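Side-chain contacts in endoglucanase (Clostridium thermocellum, PDB 2E4T), which hydrolyses internal beta-1,4-glucosidic bonds of cellulose, and probably those of the xyloglucan backbone, through its glycoside hydrolase family 44 module: residues 45-50 with 70-75; 314-317 with 323-326. One frame throughout, in Å; residues are numbered along the deposited sequence.

Contact 1: 45-50 with 70-75; sequences GNRTTG and TYLLED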
ATOM      1  N   GLY A  45      -9.762   2.454   3.978  1.00  6.46           N
ATOM      2  CA  GLY A  45      -9.687   2.976   5.310  1.00  6.53           C
ATOM      3  C   GLY A  45     -11.054   3.023   6.003  1.00  5.48           C
ATOM      4  O   GLY A  45     -12.070   2.560   5.461  1.00  5.63           O
ATOM      5  N   ASN A  46     -11.055   3.563   7.223  1.00  5.82           N
ATOM      6  CA  ASN A  46     -12.202   3.366   8.119  1.00  5.71           C
ATOM      7  C   ASN A  46     -13.521   3.845   7.501  1.00  5.74           C
ATOM      8  O   ASN A  46     -14.562   3.181   7.712  1.00  6.45           O
ATOM      9  CB  ASN A  46     -11.977   4.139   9.416  1.00  6.25           C
ATOM     10  CG  ASN A  46     -10.886   3.537  10.254  1.00  6.34           C
ATOM     11  OD1 ASN A  46     -10.464   2.385  10.020  1.00  7.35           O
ATOM     12  ND2 ASN A  46     -10.456   4.266  11.307  1.00  7.53           N
ATOM     13  N   ARG A  47     -13.532   4.965   6.774  1.00  5.52           N
ATOM     14  CA  ARG A  47     -14.790   5.499   6.283  1.00  6.20           C
ATOM     15  C   ARG A  47     -15.409   4.597   5.234  1.00  5.52           C
ATOM     16  O   ARG A  47     -16.629   4.770   4.924  1.00  6.37           O
ATOM     17  CB  ARG A  47     -14.608   6.880   5.678  1.00  6.76           C
ATOM     18  CG  ARG A  47     -14.767   8.014   6.660  1.00  7.74           C
ATOM     19  CD  ARG A  47     -16.255   8.272   6.908  1.00  7.56           C
ATOM     20  NE  ARG A  47     -16.423   9.388   7.836  1.00  7.88           N
ATOM     21  CZ  ARG A  47     -17.599  10.011   7.967  1.00  7.56           C
ATOM     22  NH1 ARG A  47     -18.688   9.590   7.316  1.00  7.94           N
ATOM     23  NH2 ARG A  47     -17.694  11.071   8.797  1.00  8.64           N
ATOM     24  N   THR A  48     -14.660   3.685   4.624  1.00  5.24           N
ATOM     25  CA  THR A  48     -15.216   2.899   3.548  1.00  5.43           C
ATOM     26  C   THR A  48     -16.045   1.681   4.012  1.00  5.22           C
ATOM     27  O   THR A  48     -16.821   1.163   3.226  1.00  5.80           O
ATOM     28  CB  THR A  48     -14.140   2.476   2.530  1.00  5.68           C
ATOM     29  OG1 THR A  48     -13.221   1.568   3.116  1.00  6.06           O
ATOM     30  CG2 THR A  48     -13.441   3.704   1.954  1.00  6.77           C
ATOM     31  N   THR A  49     -15.935   1.302   5.294  1.00  5.18           N
ATOM     32  CA  THR A  49     -16.664   0.117   5.751  1.00  5.00           C
ATOM     33  C   THR A  49     -18.185   0.275   5.634  1.00  5.25           C
ATOM     34  O   THR A  49     -18.890  -0.636   5.222  1.00  5.76           O
ATOM     35  CB  THR A  49     -16.242  -0.193   7.199  1.00  5.66           C
ATOM     36  OG1 THR A  49     -14.870  -0.571   7.202  1.00  5.46           O
ATOM     37  CG2 THR A  49     -17.136  -1.293   7.810  1.00  5.71           C
ATOM     38  N   GLY A  50     -18.669   1.473   6.038  1.00  5.14           N
ATOM     39  CA  GLY A  50     -20.106   1.724   6.063  1.00  5.61           C
ATOM     40  C   GLY A  50     -20.605   2.573   4.905  1.00  5.07           C
ATOM     41  O   GLY A  50     -21.724   3.090   4.943  1.00  5.48           O
ATOM     42  N   THR A  70     -22.439  13.058   5.031  1.00  6.90           N
ATOM     43  CA  THR A  70     -21.963  13.240   3.664  1.00  7.15           C
ATOM     44  C   THR A  70     -20.429  13.454   3.592  1.00  7.05           C
ATOM     45  O   THR A  70     -19.933  13.917   2.552  1.00  7.64           O
ATOM     46  CB  THR A  70     -22.652  14.451   3.016  1.00  8.11           C
ATOM     47  OG1 THR A  70     -22.506  15.594   3.895  1.00  9.29           O
ATOM     48  CG2 THR A  70     -24.139  14.199   2.830  1.00  9.65           C
ATOM     49  N   TYR A  71     -19.684  13.036   4.617  1.00  7.11           N
ATOM     50  CA  TYR A  71     -18.243  13.300   4.630  1.00  7.11           C
ATOM     51  C   TYR A  71     -17.540  12.867   3.364  1.00  6.76           C
ATOM     52  O   TYR A  71     -16.660  13.591   2.857  1.00  7.60           O
ATOM     53  CB  TYR A  71     -17.597  12.600   5.842  1.00  8.59           C
ATOM     54  CG  TYR A  71     -16.072  12.693   5.832  1.00  9.28           C
ATOM     55  CD1 TYR A  71     -15.434  13.844   6.279  1.00 13.18           C
ATOM     56  CD2 TYR A  71     -15.277  11.676   5.325  1.00  9.34           C
ATOM     57  CE1 TYR A  71     -14.030  13.948   6.221  1.00 14.17           C
ATOM     58  CE2 TYR A  71     -13.879  11.747   5.297  1.00 10.59           C
ATOM     59  CZ  TYR A  71     -13.269  12.861   5.773  1.00 12.42           C
ATOM     60  OH  TYR A  71     -11.892  12.970   5.757  1.00 15.27           O
ATOM     61  N   LEU A  72     -17.821  11.659   2.832  1.00  6.45           N
ATOM     62  CA  LEU A  72     -17.029  11.202   1.689  1.00  6.25           C
ATOM     63  C   LEU A  72     -17.351  12.018   0.429  1.00  6.67           C
ATOM     64  O   LEU A  72     -16.478  12.159  -0.442  1.00  7.59           O
ATOM     65  CB  LEU A  72     -17.179   9.710   1.433  1.00  6.81           C
ATOM     66  CG  LEU A  72     -16.505   8.821   2.452  1.00  6.88           C
ATOM     67  CD1 LEU A  72     -16.836   7.369   2.178  1.00  7.18           C
ATOM     68  CD2 LEU A  72     -14.962   9.037   2.449  1.00  8.11           C
ATOM     69  N   LEU A  73     -18.591  12.501   0.286  1.00  6.88           N
ATOM     70  CA  LEU A  73     -18.941  13.392  -0.801  1.00  6.83           C
ATOM     71  C   LEU A  73     -18.123  14.689  -0.736  1.00  7.31           C
ATOM     72  O   LEU A  73     -17.572  15.189  -1.717  1.00  8.32           O
ATOM     73  CB  LEU A  73     -20.440  13.718  -0.777  1.00  7.23           C
ATOM     74  CG  LEU A  73     -21.338  12.553  -1.163  1.00  7.42           C
ATOM     75  CD1 LEU A  73     -22.768  12.784  -0.607  1.00  8.04           C
ATOM     76  CD2 LEU A  73     -21.335  12.354  -2.663  1.00  7.11           C
ATOM     77  N   GLU A  74     -18.069  15.270   0.472  1.00  7.56           N
ATOM     78  CA  GLU A  74     -17.371  16.519   0.685  1.00  8.05           C
ATOM     79  C   GLU A  74     -15.860  16.340   0.543  1.00  7.86           C
ATOM     80  O   GLU A  74     -15.209  17.059  -0.242  1.00  8.86           O
ATOM     81  CB  GLU A  74     -17.728  17.052   2.080  1.00  9.08           C
ATOM     82  CG  GLU A  74     -19.150  17.424   2.185  1.00 11.28           C
ATOM     83  CD  GLU A  74     -19.472  17.709   3.644  1.00 13.48           C
ATOM     84  OE1 GLU A  74     -18.796  18.567   4.269  1.00 16.53           O
ATOM     85  OE2 GLU A  74     -20.387  17.095   4.225  1.00 14.70           O
ATOM     86  N   ASP A  75     -15.303  15.367   1.237  1.00  8.13           N
ATOM     87  CA  ASP A  75     -13.855  15.160   1.207  1.00  8.37           C
ATOM     88  C   ASP A  75     -13.353  14.760  -0.166  1.00  8.41           C
ATOM     89  O   ASP A  75     -12.212  15.118  -0.540  1.00 10.04           O
ATOM     90  CB  ASP A  75     -13.432  14.120   2.209  1.00  9.67           C
ATOM     91  CG  ASP A  75     -11.917  14.012   2.297  1.00 11.09           C
ATOM     92  OD1 ASP A  75     -11.305  14.961   2.829  1.00 14.60           O
ATOM     93  OD2 ASP A  75     -11.317  13.044   1.815  1.00 13.65           O
TER

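Contact 2: 314-317 with 323-326; sequences PRTL and IEDS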
ATOM      1  N   PRO A 314      13.177   0.648   7.703  1.00  5.35           N
ATOM      2  CA  PRO A 314      12.806  -0.139   6.517  1.00  5.46           C
ATOM      3  C   PRO A 314      13.520  -1.524   6.492  1.00  5.39           C
ATOM      4  O   PRO A 314      13.012  -2.439   5.833  1.00  5.63           O
ATOM      5  CB  PRO A 314      13.230   0.746   5.337  1.00  5.69           C
ATOM      6  CG  PRO A 314      13.081   2.145   5.911  1.00  6.14           C
ATOM      7  CD  PRO A 314      13.611   2.017   7.326  1.00  5.54           C
ATOM      8  N   ARG A 315      14.641  -1.665   7.183  1.00  5.40           N
ATOM      9  CA  ARG A 315      15.322  -2.955   7.211  1.00  5.77           C
ATOM     10  C   ARG A 315      14.473  -4.052   7.839  1.00  5.63           C
ATOM     11  O   ARG A 315      14.689  -5.234   7.536  1.00  6.02           O
ATOM     12  CB  ARG A 315      16.690  -2.791   7.878  1.00  6.06           C
ATOM     13  CG  ARG A 315      17.644  -2.010   7.021  1.00  6.94           C
ATOM     14  CD  ARG A 315      18.896  -1.567   7.777  1.00  8.13           C
ATOM     15  NE  ARG A 315      19.636  -2.760   8.230  1.00  7.73           N
ATOM     16  CZ  ARG A 315      20.603  -2.700   9.147  1.00  8.51           C
ATOM     17  NH1 ARG A 315      20.953  -1.525   9.718  1.00  9.69           N
ATOM     18  NH2 ARG A 315      21.192  -3.844   9.511  1.00  9.75           N
ATOM     19  N   THR A 316      13.521  -3.715   8.717  1.00  5.28           N
ATOM     20  CA  THR A 316      12.648  -4.776   9.249  1.00  5.48           C
ATOM     21  C   THR A 316      11.839  -5.456   8.141  1.00  5.23           C
ATOM     22  O   THR A 316      11.375  -6.581   8.303  1.00  5.86           O
ATOM     23  CB  THR A 316      11.724  -4.173  10.326  1.00  5.28           C
ATOM     24  OG1 THR A 316      12.591  -3.661  11.330  1.00  6.55           O
ATOM     25  CG2 THR A 316      10.723  -5.150  10.865  1.00  6.39           C
ATOM     26  N   LEU A 317      11.650  -4.738   7.011  1.00  5.41           N
ATOM     27  CA  LEU A 317      10.940  -5.327   5.896  1.00  5.55           C
ATOM     28  C   LEU A 317      11.681  -6.531   5.277  1.00  5.73           C
ATOM     29  O   LEU A 317      11.025  -7.431   4.754  1.00  6.33           O
ATOM     30  CB  LEU A 317      10.679  -4.295   4.801  1.00  5.59           C
ATOM     31  CG  LEU A 317       9.774  -3.136   5.215  1.00  5.56           C
ATOM     32  CD1 LEU A 317       9.750  -2.050   4.125  1.00  6.91           C
ATOM     33  CD2 LEU A 317       8.341  -3.610   5.490  1.00  6.90           C
ATOM     34  N   ILE A 323      17.227  -6.048  14.017  1.00  8.12           N
ATOM     35  CA  ILE A 323      16.235  -6.201  15.086  1.00  8.12           C
ATOM     36  C   ILE A 323      15.913  -4.787  15.601  1.00  7.91           C
ATOM     37  O   ILE A 323      16.673  -4.156  16.329  1.00  8.84           O
ATOM     38  CB  ILE A 323      16.769  -7.043  16.226  1.00  8.93           C
ATOM     39  CG1 ILE A 323      17.208  -8.443  15.732  1.00 10.93           C
ATOM     40  CG2 ILE A 323      15.691  -7.175  17.294  1.00 10.77           C
ATOM     41  CD1 ILE A 323      16.111  -9.227  15.002  1.00 13.87           C
ATOM     42  N   GLU A 324      14.745  -4.313  15.233  1.00  6.97           N
ATOM     43  CA  GLU A 324      14.284  -3.018  15.640  1.00  6.64           C
ATOM     44  C   GLU A 324      13.940  -2.996  17.138  1.00  6.64           C
ATOM     45  O   GLU A 324      13.712  -4.028  17.752  1.00  7.23           O
ATOM     46  CB  GLU A 324      13.061  -2.573  14.800  1.00  6.95           C
ATOM     47  CG  GLU A 324      11.812  -3.365  15.084  1.00  6.94           C
ATOM     48  CD  GLU A 324      10.653  -2.931  14.233  1.00  6.89           C
ATOM     49  OE1 GLU A 324      10.902  -2.456  13.079  1.00  7.08           O
ATOM     50  OE2 GLU A 324       9.464  -3.096  14.679  1.00  7.33           O
ATOM     51  N   ASP A 325      13.846  -1.763  17.676  1.00  6.64           N
ATOM     52  CA  ASP A 325      13.402  -1.552  19.048  1.00  6.43           C
ATOM     53  C   ASP A 325      11.869  -1.426  19.027  1.00  6.56           C
ATOM     54  O   ASP A 325      11.342  -0.340  18.757  1.00  7.30           O
ATOM     55  CB  ASP A 325      14.033  -0.290  19.597  1.00  7.63           C
ATOM     56  CG  ASP A 325      13.656   0.023  21.020  1.00 10.31           C
ATOM     57  OD1 ASP A 325      12.970  -0.810  21.631  1.00 11.69           O
ATOM     58  OD2 ASP A 325      14.022   1.116  21.499  1.00 15.03           O
ATOM     59  N   SER A 326      11.177  -2.541  19.233  1.00  6.82           N
ATOM     60  CA  SER A 326       9.716  -2.543  19.297  1.00  6.92           C
ATOM     61  C   SER A 326       9.278  -3.857  19.905  1.00  6.58           C
ATOM     62  O   SER A 326      10.067  -4.813  20.012  1.00  7.04           O
ATOM     63  CB  SER A 326       9.072  -2.420  17.927  1.00  7.17           C
ATOM     64  OG  SER A 326       9.133  -3.648  17.239  1.00  7.15           O
TER
HETATM   65  O   HOH W   1      13.436  -5.679  13.093  1.00  8.01           O

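Contact 1: 45-50 with 70-75
Arg47 meets Tyr71 and Leu72 in a contact without a hydrogen bond between the two segments; it is built from van der Waals packing. The guanidinium group lies against the root of the tyrosine side chain. Tyr71 CB sits over one face of it, toward the rim, and is 3.3 Å from Arg47 NH2. The guanidinium and ring planes are 22° apart, but Arg47 NE approaches the ring obliquely, 3.6 Å from Tyr71 CD2. With chi1 at 173°, Tyr71 turns its ring away from the backbone N, so that it passes across the arginine chain at a slant. Arg47 bends at chi2 (-79°), and its CG comes 3.9 Å from Tyr71 CD2.

Aliphatic packing adds a second patch nearer the backbone. The two methyls of Leu72 divide the work: CD2 is 3.9 Å from Arg47 CB, and CD1 is 3.8 Å from Arg47 O.

Polar bonds link the two sides through Asp69, just before segment 70-75. Its OD1 pairs with Arg47 NH1 and accepts from Tyr71 N, which draws the guanidinium to the helix start. NH1 also bonds Ser58. Within the 45-50 turn, Gly45 O accepts from both Thr48 N and Thr48 OG1, the latter at 2.8 Å. Thr70, at the N-cap position before the helix, donates from OG1 to the anti lone pair of Glu74 OE2.

The contact lies at the surface of the TIM barrel. It joins the loop after barrel strand 40-43 to the short helix 71-75. Leu72 also touches Phe43 and Val89, so it sits between Arg47, strand 40-43 and helix 88-99.

Contact 2: 314-317 with 323-326
Glu324 reaches across to Thr316 and makes the one direct hydrogen bond between the segments. Thr316 OG1 donates to Glu324 OE1 over 2.7 Å. Coming from Ile323, the chain enters the contact at the backbone N of Glu324. A water takes the hydrogen of this N at 2.9 Å, from Glu324 N to the water oxygen. The same water donates to Thr316 OG1 at 2.8 Å. The threonine hydroxyl therefore gives one hydrogen bond and receives another. The glutamate is linked to it directly through its side chain and, by way of the water, through its backbone N.

A chi1 of 70° and an extended chi2 carry the Glu324 carboxylate across to the threonine. The two side chains cross at about a right angle. Thr316 OG1 does not meet Glu324 OE1 in the carboxylate plane; the donor stands 40° out of it. Thr316 CG2 adds a methyl contact, 3.5 Å from Glu324 OE1.

Asp325 carries the chain onward, and its backbone pairs with Arg289. Ser326 then turns back to the same carboxylate. Its OG donates to the anti lone pair of Glu324 OE2 at 2.6 Å. Ser326 is also the N-cap of helix 327-331, where OG accepts from Gly329 N.

Each oxygen of the buried carboxylate thus accepts a hydrogen bond from a hydroxyl, OE1 from Thr316 and OE2 from Ser326. These two bonds would help stabilise a negative charge on Glu324 and limit rotation of its carboxylate. Ser326 links this buried acid to the helix start, so a single polar chain runs from Thr316 through Glu324 to the first turn of helix 327-331.

Overall arrangement
Both contacts belong to the TIM-barrel part of the enzyme and come in series along the chain. Their centres are about 33 Å apart, and their nearest atoms about 19 Å, so they do not touch. Contact 1 is at the surface and relies on packing of an arginine whose charge is paired outside its two segments. Contact 2 is buried and relies on hydrogen bonds to a carboxylate. Contact 1 follows barrel strand 40-43, while Thr316 in contact 2 touches Trp284 on barrel strand 279-284. Both lie away from the calcium and zinc sites. A bound glycerol, probably from the crystallisation liquor, lies about 4 Å from the Leu72 side chain.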